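Local coordinates for intracellular protein transport protein USO1 (Saccharomyces cerevisiae S288c, PDB 6LSU), which is required for protein transport from the endoplasmic reticulum to the Golgi complex, this piece being its globular head without the dimerising coiled-coil tail, at residues A[17-20]-A[21-25]; A[532-535]-A[536-539]; A[259-262]-A[263-267]; A[656-659]-A[660-664]; A[576-579]-A[580-584]. All blocks are in the same frame, centred on the assembly; numbering follows the deposited sequence.

Contact 1: A[17-20]-A[21-25]; sequences KIQS and VDETI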
loop_
_atom_site.group_PDB
_atom_site.type_symbol
_atom_site.label_atom_id
_atom_site.label_comp_id
_atom_site.label_asym_id
_atom_site.label_seq_id
_atom_site.Cartn_x
_atom_site.Cartn_y
_atom_site.Cartn_z
ATOM N N LYS A 17 18.327 -36.897 -36.814
ATOM C CA LYS A 17 19.064 -35.917 -35.965
ATOM C C LYS A 17 20.566 -36.073 -36.239
ATOM O O LYS A 17 21.257 -35.042 -36.391
ATOM C CB LYS A 17 18.718 -36.076 -34.475
ATOM C CG LYS A 17 19.444 -35.089 -33.562
ATOM C CD LYS A 17 18.907 -34.973 -32.150
ATOM C CE LYS A 17 19.665 -33.923 -31.363
ATOM N NZ LYS A 17 19.298 -33.939 -29.930
ATOM N N ILE A 18 21.027 -37.322 -36.370
ATOM C CA ILE A 18 22.478 -37.674 -36.357
ATOM C C ILE A 18 23.162 -37.030 -37.578
ATOM O O ILE A 18 24.272 -36.476 -37.378
ATOM C CB ILE A 18 22.719 -39.202 -36.173
ATOM C CG1 ILE A 18 23.930 -39.710 -36.965
ATOM C CG2 ILE A 18 21.467 -40.035 -36.454
ATOM C CD1 ILE A 18 24.427 -41.066 -36.532
ATOM N N GLN A 19 22.523 -36.986 -38.755
ATOM C CA GLN A 19 23.133 -36.336 -39.954
ATOM C C GLN A 19 23.173 -34.803 -39.796
ATOM O O GLN A 19 24.137 -34.170 -40.327
ATOM C CB GLN A 19 22.407 -36.710 -41.250
ATOM C CG GLN A 19 23.060 -36.095 -42.489
ATOM C CD GLN A 19 22.240 -36.261 -43.745
ATOM O OE1 GLN A 19 21.146 -36.823 -43.727
ATOM N NE2 GLN A 19 22.769 -35.760 -44.850
ATOM N N SER A 20 22.173 -34.207 -39.134
ATOM C CA SER A 20 21.976 -32.732 -39.066
ATOM C C SER A 20 23.077 -32.104 -38.196
ATOM O O SER A 20 23.726 -31.080 -38.623
ATOM C CB SER A 20 20.593 -32.390 -38.532
ATOM O OG SER A 20 19.565 -33.004 -39.300
ATOM N N VAL A 21 23.260 -32.715 -37.017
ATOM C CA VAL A 21 24.243 -32.350 -35.957
ATOM C C VAL A 21 25.663 -32.595 -36.473
ATOM O O VAL A 21 26.514 -31.698 -36.299
ATOM C CB VAL A 21 23.982 -33.141 -34.660
ATOM C CG1 VAL A 21 24.989 -32.801 -33.575
ATOM C CG2 VAL A 21 22.575 -32.919 -34.126
ATOM N N ASP A 22 25.900 -33.753 -37.094
ATOM C CA ASP A 22 27.253 -34.207 -37.503
ATOM C C ASP A 22 27.665 -33.553 -38.830
ATOM O O ASP A 22 28.885 -33.280 -38.982
ATOM C CB ASP A 22 27.330 -35.739 -37.550
ATOM C CG ASP A 22 28.694 -36.293 -37.177
ATOM O OD1 ASP A 22 29.652 -35.477 -37.076
ATOM O OD2 ASP A 22 28.792 -37.533 -37.011
ATOM N N GLU A 23 26.730 -33.312 -39.761
ATOM C CA GLU A 23 27.092 -32.924 -41.158
ATOM C C GLU A 23 26.595 -31.504 -41.468
ATOM O O GLU A 23 27.469 -30.653 -41.770
ATOM C CB GLU A 23 26.617 -33.973 -42.172
ATOM C CG GLU A 23 27.646 -34.280 -43.261
ATOM C CD GLU A 23 27.669 -35.694 -43.850
ATOM O OE1 GLU A 23 26.584 -36.305 -44.075
ATOM O OE2 GLU A 23 28.794 -36.192 -44.087
ATOM N N THR A 24 25.285 -31.227 -41.380
ATOM C CA THR A 24 24.676 -30.001 -41.977
ATOM C C THR A 24 25.011 -28.755 -41.141
ATOM O O THR A 24 25.587 -27.772 -41.670
ATOM C CB THR A 24 23.159 -30.139 -42.155
ATOM O OG1 THR A 24 22.806 -31.519 -42.279
ATOM C CG2 THR A 24 22.672 -29.373 -43.366
ATOM N N ILE A 25 24.642 -28.760 -39.867
ATOM C CA ILE A 25 24.797 -27.551 -39.001
ATOM C C ILE A 25 26.260 -27.104 -38.972
ATOM O O ILE A 25 26.584 -25.912 -39.158
ATOM C CB ILE A 25 24.256 -27.815 -37.591
ATOM C CG1 ILE A 25 22.734 -28.011 -37.588
ATOM C CG2 ILE A 25 24.709 -26.699 -36.650
ATOM C CD1 ILE A 25 22.214 -28.692 -36.338
#
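Lys17 holds CG anti to its backbone N (chi1 -180°), and Val21 has CG1 anti to N (chi1 179°), which leaves CG2 beside N, on the lysine side. These two torsions bring the lysine stem and one valine branch together, with Lys17 CG 3.9 Å from Val21 CG2. The extended lysine chain then runs obliquely across that methyl group. On another face of the helix, Glu23 OE1 lies 3.9 Å from Gln19 CG. The amide and carboxylate planes stand 80° apart, and this is a contact without a hydrogen bond.

The backbone changes step beneath these side chains. Val21 N bonds to Lys17 O at 3.1 Å, a regular alpha-helical link. Gln19 O takes Glu23 N at 2.8 Å from above its carbonyl plane, and Thr24 N approaches the same oxygen in a weak bond. Ile25 N then bonds to Ser20 O, five residues back, at 2.8 Å. Ile25 CG1 and CD1 lie close to that same oxygen.

Ser20 and Ile25 are buried against Phe51 of helix 38-54 and against Tyr55, while Gln19 and Glu23 are exposed. The lysine-valine pair belongs to the first turn of helix 17-34. The bond from Ile25 to Ser20 marks a wider pi-type turn within that helix, at the N-terminal end of an armadillo-type stack of helices.

Contact 2: A[532-535]-A[536-539]; sequences HKYS and EELR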
loop_
_atom_site.group_PDB
_atom_site.type_symbol
_atom_site.label_atom_id
_atom_site.label_comp_id
_atom_site.label_asym_id
_atom_site.label_seq_id
_atom_site.Cartn_x
_atom_site.Cartn_y
_atom_site.Cartn_z
ATOM N N HIS A 532 2.447 10.610 24.569
ATOM C CA HIS A 532 2.008 11.856 23.873
ATOM C C HIS A 532 2.229 13.077 24.780
ATOM O O HIS A 532 2.034 12.962 26.017
ATOM C CB HIS A 532 0.538 11.784 23.418
ATOM C CG HIS A 532 0.328 11.593 21.950
ATOM N ND1 HIS A 532 -0.660 12.274 21.248
ATOM C CD2 HIS A 532 0.939 10.782 21.056
ATOM C CE1 HIS A 532 -0.624 11.904 19.980
ATOM N NE2 HIS A 532 0.347 10.985 19.836
ATOM N N LYS A 533 2.611 14.197 24.158
ATOM C CA LYS A 533 2.728 15.555 24.760
ATOM C C LYS A 533 1.347 16.102 25.143
ATOM O O LYS A 533 0.499 16.271 24.218
ATOM C CB LYS A 533 3.359 16.518 23.752
ATOM C CG LYS A 533 2.804 16.435 22.328
ATOM C CD LYS A 533 3.703 15.695 21.339
ATOM C CE LYS A 533 3.598 16.243 19.931
ATOM N NZ LYS A 533 4.933 16.531 19.356
ATOM N N TYR A 534 1.150 16.381 26.442
ATOM C CA TYR A 534 -0.075 16.985 27.037
ATOM C C TYR A 534 -1.293 16.053 26.894
ATOM O O TYR A 534 -2.439 16.570 26.910
ATOM C CB TYR A 534 -0.371 18.346 26.395
ATOM C CG TYR A 534 0.679 19.398 26.643
ATOM C CD1 TYR A 534 0.889 19.904 27.917
ATOM C CD2 TYR A 534 1.465 19.888 25.606
ATOM C CE1 TYR A 534 1.851 20.872 28.158
ATOM C CE2 TYR A 534 2.433 20.855 25.830
ATOM C CZ TYR A 534 2.626 21.350 27.110
ATOM O OH TYR A 534 3.579 22.304 27.318
ATOM N N SER A 535 -1.087 14.730 26.820
ATOM C CA SER A 535 -2.201 13.739 26.781
ATOM C C SER A 535 -3.129 13.958 27.996
ATOM O O SER A 535 -4.358 13.818 27.845
ATOM C CB SER A 535 -1.705 12.303 26.677
ATOM O OG SER A 535 -1.430 11.721 27.944
ATOM N N GLU A 536 -2.569 14.348 29.143
ATOM C CA GLU A 536 -3.339 14.602 30.390
ATOM C C GLU A 536 -4.536 15.512 30.086
ATOM O O GLU A 536 -5.661 15.139 30.384
ATOM C CB GLU A 536 -2.434 15.187 31.473
ATOM C CG GLU A 536 -2.799 14.691 32.861
ATOM C CD GLU A 536 -1.863 15.126 33.980
ATOM O OE1 GLU A 536 -0.629 15.123 33.758
ATOM O OE2 GLU A 536 -2.373 15.471 35.072
ATOM N N GLU A 537 -4.318 16.652 29.446
ATOM C CA GLU A 537 -5.393 17.615 29.107
ATOM C C GLU A 537 -6.507 16.918 28.339
ATOM O O GLU A 537 -7.683 17.264 28.569
ATOM C CB GLU A 537 -4.889 18.737 28.211
ATOM C CG GLU A 537 -5.348 20.126 28.651
ATOM C CD GLU A 537 -4.205 21.036 29.086
ATOM O OE1 GLU A 537 -4.362 22.275 28.964
ATOM O OE2 GLU A 537 -3.142 20.506 29.535
ATOM N N LEU A 538 -6.158 16.029 27.407
ATOM C CA LEU A 538 -7.135 15.384 26.506
ATOM C C LEU A 538 -7.921 14.365 27.343
ATOM O O LEU A 538 -9.159 14.300 27.223
ATOM C CB LEU A 538 -6.396 14.722 25.339
ATOM C CG LEU A 538 -5.591 15.644 24.427
ATOM C CD1 LEU A 538 -4.641 14.827 23.554
ATOM C CD2 LEU A 538 -6.504 16.483 23.552
ATOM N N ARG A 539 -7.221 13.580 28.158
ATOM C CA ARG A 539 -7.861 12.622 29.104
ATOM C C ARG A 539 -8.917 13.370 29.924
ATOM O O ARG A 539 -10.123 13.005 29.862
ATOM C CB ARG A 539 -6.792 11.952 29.971
ATOM C CG ARG A 539 -5.952 10.934 29.212
ATOM C CD ARG A 539 -4.721 10.502 29.980
ATOM N NE ARG A 539 -4.029 9.323 29.453
ATOM C CZ ARG A 539 -4.231 8.060 29.869
ATOM N NH1 ARG A 539 -5.128 7.787 30.800
ATOM N NH2 ARG A 539 -3.529 7.068 29.359
#
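Ser535 and Arg539 make the tight part of this contact. Ser535 O accepts the backbone N of Arg539 at 2.9 Å. Leu538 N lies at the same distance from Ser535 O, but a poor angle makes that bond weak. The CB and CG of Arg539 pass beside this oxygen, CG at 3.6 Å. The arginine chain is extended from CG to NE, which carries its flat end back past the serine. Ser535 OG meets the guanidinium at its edge, 3.8 Å from Arg539 NE. Both polar groups turn to a common acceptor: NE bonds to Phe528 O, and OG bonds to it weakly. Arg539 NH1 reaches further, to Trp589 O.

The motif is a type II beta turn from His532 to Ser535 that leads straight into helix 535-543. It is the last part of the loop between helix 514-528 and helix 535-543. Leu538 lies on the buried side, against Gln442 and Leu446 of helix 439-459.

The exposed side is held more loosely. Glu537 N makes a weak bond to Tyr534 O, 3.2 Å long and bent to 125°. Glu537 CB lies 3.5 Å from that oxygen. Further out, Glu537 OE2 approaches the tyrosine ring obliquely and comes no nearer than 4.4 Å, at Tyr534 CD1. The ring itself meets the ring of Phe439, with their planes about 50° apart. Glu536 is exposed as well, and the end of its side chain leads away from the turn.

Contact 3: A[259-262]-A[263-267]; sequences LINN and ILKYN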
loop_
_atom_site.group_PDB
_atom_site.type_symbol
_atom_site.label_atom_id
_atom_site.label_comp_id
_atom_site.label_asym_id
_atom_site.label_seq_id
_atom_site.Cartn_x
_atom_site.Cartn_y
_atom_site.Cartn_z
ATOM N N LEU A 259 7.657 2.772 -14.887
ATOM C CA LEU A 259 9.016 3.313 -15.092
ATOM C C LEU A 259 9.182 4.591 -14.246
ATOM O O LEU A 259 10.190 4.694 -13.501
ATOM C CB LEU A 259 9.272 3.542 -16.591
ATOM C CG LEU A 259 10.570 4.270 -16.898
ATOM C CD1 LEU A 259 11.748 3.509 -16.299
ATOM C CD2 LEU A 259 10.730 4.495 -18.393
ATOM N N ILE A 260 8.219 5.514 -14.263
ATOM C CA ILE A 260 8.299 6.691 -13.349
ATOM C C ILE A 260 8.497 6.190 -11.922
ATOM O O ILE A 260 9.258 6.834 -11.178
ATOM C CB ILE A 260 7.068 7.599 -13.460
ATOM C CG1 ILE A 260 6.874 8.160 -14.852
ATOM C CG2 ILE A 260 7.175 8.739 -12.443
ATOM C CD1 ILE A 260 5.726 9.196 -14.917
ATOM N N ASN A 261 7.835 5.106 -11.548
ATOM C CA ASN A 261 7.912 4.572 -10.176
ATOM C C ASN A 261 9.344 4.114 -9.910
ATOM O O ASN A 261 9.874 4.501 -8.874
ATOM C CB ASN A 261 6.855 3.478 -9.954
ATOM C CG ASN A 261 6.836 2.973 -8.530
ATOM O OD1 ASN A 261 7.802 2.334 -8.094
ATOM N ND2 ASN A 261 5.766 3.283 -7.819
ATOM N N ASN A 262 9.932 3.313 -10.789
ATOM C CA ASN A 262 11.278 2.722 -10.588
ATOM C C ASN A 262 12.351 3.826 -10.603
ATOM O O ASN A 262 13.393 3.639 -9.926
ATOM C CB ASN A 262 11.602 1.666 -11.647
ATOM C CG ASN A 262 10.843 0.366 -11.482
ATOM O OD1 ASN A 262 10.467 -0.026 -10.381
ATOM N ND2 ASN A 262 10.646 -0.335 -12.572
ATOM N N ILE A 263 12.143 4.944 -11.325
ATOM C CA ILE A 263 13.142 6.052 -11.336
ATOM C C ILE A 263 13.109 6.829 -10.002
ATOM O O ILE A 263 14.165 7.478 -9.708
ATOM C CB ILE A 263 12.887 6.980 -12.539
ATOM C CG1 ILE A 263 13.095 6.278 -13.875
ATOM C CG2 ILE A 263 13.707 8.253 -12.450
ATOM C CD1 ILE A 263 12.354 6.937 -15.009
ATOM N N LEU A 264 11.974 6.824 -9.250
ATOM C CA LEU A 264 11.781 7.623 -7.987
ATOM C C LEU A 264 11.980 6.788 -6.719
ATOM O O LEU A 264 12.450 7.326 -5.723
ATOM C CB LEU A 264 10.384 8.254 -7.949
ATOM C CG LEU A 264 10.055 9.191 -9.110
ATOM C CD1 LEU A 264 8.723 9.844 -8.914
ATOM C CD2 LEU A 264 11.128 10.245 -9.260
ATOM N N LYS A 265 11.631 5.506 -6.744
ATOM C CA LYS A 265 11.691 4.633 -5.542
ATOM C C LYS A 265 13.080 4.795 -4.943
ATOM O O LYS A 265 14.059 4.517 -5.635
ATOM C CB LYS A 265 11.379 3.171 -5.887
ATOM C CG LYS A 265 10.706 2.382 -4.759
ATOM C CD LYS A 265 9.216 2.162 -4.987
ATOM C CE LYS A 265 8.426 1.599 -3.815
ATOM N NZ LYS A 265 6.984 1.471 -4.163
ATOM N N TYR A 266 13.157 5.301 -3.721
ATOM C CA TYR A 266 14.372 5.318 -2.858
ATOM C C TYR A 266 15.394 6.364 -3.317
ATOM O O TYR A 266 16.550 6.374 -2.810
ATOM C CB TYR A 266 15.032 3.940 -2.851
ATOM C CG TYR A 266 14.107 2.826 -2.438
ATOM C CD1 TYR A 266 13.238 2.981 -1.363
ATOM C CD2 TYR A 266 14.105 1.610 -3.109
ATOM C CE1 TYR A 266 12.390 1.956 -0.966
ATOM C CE2 TYR A 266 13.265 0.576 -2.723
ATOM C CZ TYR A 266 12.402 0.751 -1.653
ATOM O OH TYR A 266 11.565 -0.260 -1.281
ATOM N N ASN A 267 14.990 7.252 -4.210
ATOM C CA ASN A 267 15.885 8.237 -4.839
ATOM C C ASN A 267 15.321 9.624 -4.538
ATOM O O ASN A 267 14.589 10.175 -5.419
ATOM C CB ASN A 267 16.029 7.915 -6.325
ATOM C CG ASN A 267 17.319 8.431 -6.920
ATOM O OD1 ASN A 267 17.669 9.598 -6.755
ATOM N ND2 ASN A 267 18.025 7.558 -7.628
#
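This contact is the C-terminal end of helix 251-264 and the turn that follows it, at the junction of armadillo repeats ARM 4 and ARM 5. Leu259 and Ile263 meet one helical turn apart. Ile263 N bonds to Leu259 O at 2.9 Å, and Ile263 CD1 touches Leu259 CD1 at 3.7 Å. Leucine CG is anti to its backbone N (chi1 172°), which brings its CD1 methyl to the isoleucine. Ile260 and Leu264 lie side by side and point the same way, with Ile260 CG2 4.0 Å from Leu264 CD1. Both pairs are buried. Leu237 of helix 233-244 packs on Leu259 and Ile260, and Ile313 of helix 301-317 packs on Ile260 and Leu264.

The last turn ends on one shared acceptor. Asn261 O takes Lys265 N at 2.9 Å. It also takes Leu264 N at 3.2 Å, from above the carbonyl plane. The chain then makes a type II beta turn from Leu264 to Asn267, closed by Asn267 N on Leu264 O. Asn267 is the N-cap of helix 268-276, with its OD1 accepting Asn270 N.

Lys265 bends at chi2 and folds back over the helix end. Its CD lies 3.4 Å from Asn261 OD1, while its CG sits 3.7 Å above the plane of the Tyr266 ring, over the centre.

Contact 4: A[656-659]-A[660-664]; sequences KTLG and KDNYA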
loop_
_atom_site.group_PDB
_atom_site.type_symbol
_atom_site.label_atom_id
_atom_site.label_comp_id
_atom_site.label_asym_id
_atom_site.label_seq_id
_atom_site.Cartn_x
_atom_site.Cartn_y
_atom_site.Cartn_z
ATOM N N LYS A 656 -9.582 -11.145 48.645
ATOM C CA LYS A 656 -10.436 -12.144 49.342
ATOM C C LYS A 656 -11.294 -12.876 48.292
ATOM O O LYS A 656 -11.271 -14.121 48.300
ATOM C CB LYS A 656 -11.261 -11.497 50.466
ATOM C CG LYS A 656 -10.470 -11.175 51.732
ATOM C CD LYS A 656 -11.291 -10.474 52.812
ATOM C CE LYS A 656 -10.466 -9.928 53.961
ATOM N NZ LYS A 656 -9.808 -11.002 54.748
ATOM N N THR A 657 -11.989 -12.139 47.413
ATOM C CA THR A 657 -12.876 -12.695 46.352
ATOM C C THR A 657 -12.094 -13.509 45.326
ATOM O O THR A 657 -12.484 -14.658 45.109
ATOM C CB THR A 657 -13.647 -11.637 45.548
ATOM O OG1 THR A 657 -12.853 -10.475 45.305
ATOM C CG2 THR A 657 -14.894 -11.143 46.240
ATOM N N LEU A 658 -11.058 -12.948 44.697
ATOM C CA LEU A 658 -10.423 -13.593 43.512
ATOM C C LEU A 658 -9.179 -14.377 43.914
ATOM O O LEU A 658 -9.008 -15.451 43.375
ATOM C CB LEU A 658 -10.099 -12.553 42.431
ATOM C CG LEU A 658 -11.270 -12.244 41.496
ATOM C CD1 LEU A 658 -10.933 -11.118 40.528
ATOM C CD2 LEU A 658 -11.717 -13.493 40.743
ATOM N N GLY A 659 -8.331 -13.826 44.779
ATOM C CA GLY A 659 -7.075 -14.476 45.207
ATOM C C GLY A 659 -5.880 -14.007 44.392
ATOM O O GLY A 659 -6.000 -13.910 43.165
ATOM N N LYS A 660 -4.757 -13.770 45.062
ATOM C CA LYS A 660 -3.486 -13.266 44.478
ATOM C C LYS A 660 -3.003 -14.240 43.397
ATOM O O LYS A 660 -2.391 -13.771 42.431
ATOM C CB LYS A 660 -2.385 -13.082 45.537
ATOM C CG LYS A 660 -2.825 -12.620 46.927
ATOM C CD LYS A 660 -3.303 -13.768 47.832
ATOM C CE LYS A 660 -3.868 -13.332 49.169
ATOM N NZ LYS A 660 -4.654 -14.420 49.798
ATOM N N ASP A 661 -3.235 -15.544 43.561
ATOM C CA ASP A 661 -2.787 -16.566 42.577
ATOM C C ASP A 661 -3.725 -16.500 41.362
ATOM O O ASP A 661 -3.227 -16.441 40.251
ATOM C CB ASP A 661 -2.669 -17.971 43.195
ATOM C CG ASP A 661 -1.434 -18.175 44.074
ATOM O OD1 ASP A 661 -0.720 -17.172 44.359
ATOM O OD2 ASP A 661 -1.187 -19.337 44.475
ATOM N N ASN A 662 -5.037 -16.498 41.569
ATOM C CA ASN A 662 -6.012 -16.630 40.455
ATOM C C ASN A 662 -5.897 -15.423 39.509
ATOM O O ASN A 662 -6.030 -15.603 38.289
ATOM C CB ASN A 662 -7.449 -16.742 40.958
ATOM C CG ASN A 662 -8.383 -17.241 39.882
ATOM O OD1 ASN A 662 -8.014 -18.131 39.104
ATOM N ND2 ASN A 662 -9.577 -16.664 39.822
ATOM N N TYR A 663 -5.699 -14.228 40.071
ATOM C CA TYR A 663 -5.432 -12.971 39.344
ATOM C C TYR A 663 -4.223 -13.183 38.436
ATOM O O TYR A 663 -4.403 -13.188 37.188
ATOM C CB TYR A 663 -5.199 -11.822 40.323
ATOM C CG TYR A 663 -4.737 -10.548 39.661
ATOM C CD1 TYR A 663 -5.640 -9.669 39.091
ATOM C CD2 TYR A 663 -3.393 -10.241 39.578
ATOM C CE1 TYR A 663 -5.221 -8.495 38.487
ATOM C CE2 TYR A 663 -2.957 -9.081 38.969
ATOM C CZ TYR A 663 -3.870 -8.204 38.427
ATOM O OH TYR A 663 -3.425 -7.062 37.848
ATOM N N ALA A 664 -3.047 -13.380 39.038
ATOM C CA ALA A 664 -1.774 -13.569 38.308
ATOM C C ALA A 664 -1.988 -14.637 37.238
ATOM O O ALA A 664 -1.476 -14.446 36.125
ATOM C CB ALA A 664 -0.637 -13.926 39.240
#
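Asn662 reaches back over the end of the preceding helix and meets Leu658. Its CB is 3.2 Å from Leu658 O and 3.9 Å from Gly659 O. CG is anti to the backbone N (chi1 -165°), which keeps the amide on the side of the leucine. CG itself lies 4.0 Å from Leu658 O. At the tip, ND2 is 3.8 Å from Leu658 O and 3.9 Å from the methyl carbon Leu658 CD2. The side chain thus makes van der Waals contacts with both the carbonyl and the leucine branch. Leu658 also packs on Leu611 and Ser614 of helix 604-614.

The backbone is fixed by Gly659. Its O accepts Tyr663 N at 3.1 Å, with an N-H...O angle of 173°. Tyr663 CB lies beside that oxygen at 3.6 Å. The ring end leads away from the glycine, and its OH bonds to Ile716 O near the end of the modelled chain. Lys660 and Asp661, on the outer side of the same turn, are exposed.

Gly659 is the first residue to leave the helical conformation after Leu658. Its phi is positive (95°), where a CB would be jammed against the carbonyl O of Leu658. It also occupies the N-cap position of the next helix. One glycine therefore ends helix 647-658 and opens helix 660-673, a one-residue glycine link between two helices in the C-terminal part of the globular head.

Contact 5: A[576-579]-A[580-584]; sequences IRIP and ISYLT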
loop_
_atom_site.group_PDB
_atom_site.type_symbol
_atom_site.label_atom_id
_atom_site.label_comp_id
_atom_site.label_asym_id
_atom_site.label_seq_id
_atom_site.Cartn_x
_atom_site.Cartn_y
_atom_site.Cartn_z
ATOM N N ILE A 576 -18.027 -10.327 20.674
ATOM C CA ILE A 576 -17.149 -10.229 21.869
ATOM C C ILE A 576 -16.261 -8.998 21.681
ATOM O O ILE A 576 -15.595 -8.525 22.685
ATOM C CB ILE A 576 -16.377 -11.539 22.121
ATOM C CG1 ILE A 576 -14.960 -11.519 21.559
ATOM C CG2 ILE A 576 -17.161 -12.734 21.607
ATOM C CD1 ILE A 576 -14.155 -12.751 21.904
ATOM N N ARG A 577 -16.290 -8.464 20.462
ATOM C CA ARG A 577 -15.576 -7.224 20.081
ATOM C C ARG A 577 -16.046 -6.103 21.015
ATOM O O ARG A 577 -15.193 -5.515 21.717
ATOM C CB ARG A 577 -15.828 -6.956 18.595
ATOM C CG ARG A 577 -14.787 -7.584 17.685
ATOM C CD ARG A 577 -15.134 -7.409 16.227
ATOM N NE ARG A 577 -15.891 -8.568 15.810
ATOM C CZ ARG A 577 -15.375 -9.641 15.241
ATOM N NH1 ARG A 577 -14.075 -9.719 14.987
ATOM N NH2 ARG A 577 -16.183 -10.629 14.910
ATOM N N ILE A 578 -17.365 -5.926 21.123
ATOM C CA ILE A 578 -18.027 -4.858 21.926
ATOM C C ILE A 578 -17.462 -4.788 23.337
ATOM O O ILE A 578 -16.988 -3.725 23.745
ATOM C CB ILE A 578 -19.546 -5.064 21.886
ATOM C CG1 ILE A 578 -20.014 -5.143 20.442
ATOM C CG2 ILE A 578 -20.261 -3.991 22.678
ATOM C CD1 ILE A 578 -21.514 -4.964 20.247
ATOM N N PRO A 579 -17.543 -5.883 24.143
ATOM C CA PRO A 579 -16.927 -5.937 25.474
ATOM C C PRO A 579 -15.417 -5.697 25.490
ATOM O O PRO A 579 -14.956 -5.011 26.382
ATOM C CB PRO A 579 -17.116 -7.381 25.952
ATOM C CG PRO A 579 -18.225 -7.937 25.104
ATOM C CD PRO A 579 -18.259 -7.127 23.824
ATOM N N ILE A 580 -14.678 -6.270 24.538
ATOM C CA ILE A 580 -13.178 -6.123 24.466
ATOM C C ILE A 580 -12.838 -4.634 24.272
ATOM O O ILE A 580 -11.871 -4.107 24.905
ATOM C CB ILE A 580 -12.577 -6.972 23.330
ATOM C CG1 ILE A 580 -12.750 -8.468 23.601
ATOM C CG2 ILE A 580 -11.119 -6.603 23.105
ATOM C CD1 ILE A 580 -12.230 -9.362 22.480
ATOM N N SER A 581 -13.656 -3.948 23.480
ATOM C CA SER A 581 -13.404 -2.543 23.120
ATOM C C SER A 581 -13.541 -1.708 24.377
ATOM O O SER A 581 -12.532 -1.070 24.729
ATOM C CB SER A 581 -14.289 -2.111 21.989
ATOM O OG SER A 581 -13.936 -2.813 20.810
ATOM N N TYR A 582 -14.694 -1.766 25.067
ATOM C CA TYR A 582 -14.878 -1.082 26.396
ATOM C C TYR A 582 -13.785 -1.499 27.371
ATOM O O TYR A 582 -13.156 -0.591 27.959
ATOM C CB TYR A 582 -16.219 -1.389 27.050
ATOM C CG TYR A 582 -17.407 -0.788 26.351
ATOM C CD1 TYR A 582 -17.561 0.588 26.237
ATOM C CD2 TYR A 582 -18.392 -1.601 25.810
ATOM C CE1 TYR A 582 -18.634 1.142 25.541
ATOM C CE2 TYR A 582 -19.493 -1.079 25.142
ATOM C CZ TYR A 582 -19.614 0.308 25.002
ATOM O OH TYR A 582 -20.727 0.819 24.363
ATOM N N LEU A 583 -13.531 -2.798 27.523
ATOM C CA LEU A 583 -12.607 -3.270 28.591
ATOM C C LEU A 583 -11.200 -2.717 28.364
ATOM O O LEU A 583 -10.708 -1.987 29.263
ATOM C CB LEU A 583 -12.622 -4.801 28.646
ATOM C CG LEU A 583 -13.773 -5.361 29.468
ATOM C CD1 LEU A 583 -14.029 -6.804 29.106
ATOM C CD2 LEU A 583 -13.484 -5.188 30.945
ATOM N N THR A 584 -10.608 -2.993 27.196
ATOM C CA THR A 584 -9.255 -2.514 26.767
ATOM C C THR A 584 -9.205 -0.971 26.831
ATOM O O THR A 584 -8.159 -0.395 27.282
ATOM C CB THR A 584 -8.964 -2.961 25.330
ATOM O OG1 THR A 584 -9.983 -2.514 24.415
ATOM C CG2 THR A 584 -8.891 -4.462 25.195
#
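Ser581 grips the carbonyl of Arg577 twice. Its N bonds to Arg577 O at 2.8 Å, and its OG donates to the same oxygen at 3.1 Å from above the carbonyl plane. The serine OG lies beside its own backbone N (chi1 -67°), which points it back down the helix. On neighbouring faces, apolar pairs follow the same four-residue step. Ile576 CG1 touches Ile580 CD1 at 3.6 Å. Ile578 CG2 meets Tyr582 CE2 at 3.9 Å, and each pair lies side by side. Leu583 N bonds to Pro579 O at 2.9 Å, and leucine CG packs 3.3 Å from that oxygen.

Around it, at the start of helix 577-590 in ARM 9, Ile563, Leu566 and Leu567 of helix 559-568 pack on Tyr582. Ile624 of helix 622-637 packs on Pro579, Ile580 and Leu583. Arg577 forms salt bridges through NE to Asp575 and through NH2 to Asp692.

The buried hydroxyl of Ser581 thus spends its proton on the helix backbone, consistent with a polar residue being accommodated in an apolar interface.

Overall arrangement
Along the chain the order is contact 1, contact 3, contact 2, contact 5, contact 4. All are local and follow in series. None nests in or crosses another, and none encloses a long loop. Contact 1 lies in helix 17-34 at the N-terminal end. Contact 3 closes the turn from helix 251-264 to helix 268-276, nearest the middle of the chain. Contact 2 leads into helix 535-543, contact 5 starts helix 577-590, and contact 4 joins helices 647-658 and 660-673. These last three cluster in the C-terminal part of the head, with centres 22 to 33 Å apart. Contacts 1 and 4 are about 89 Å apart between centres, which reflects the elongated stack.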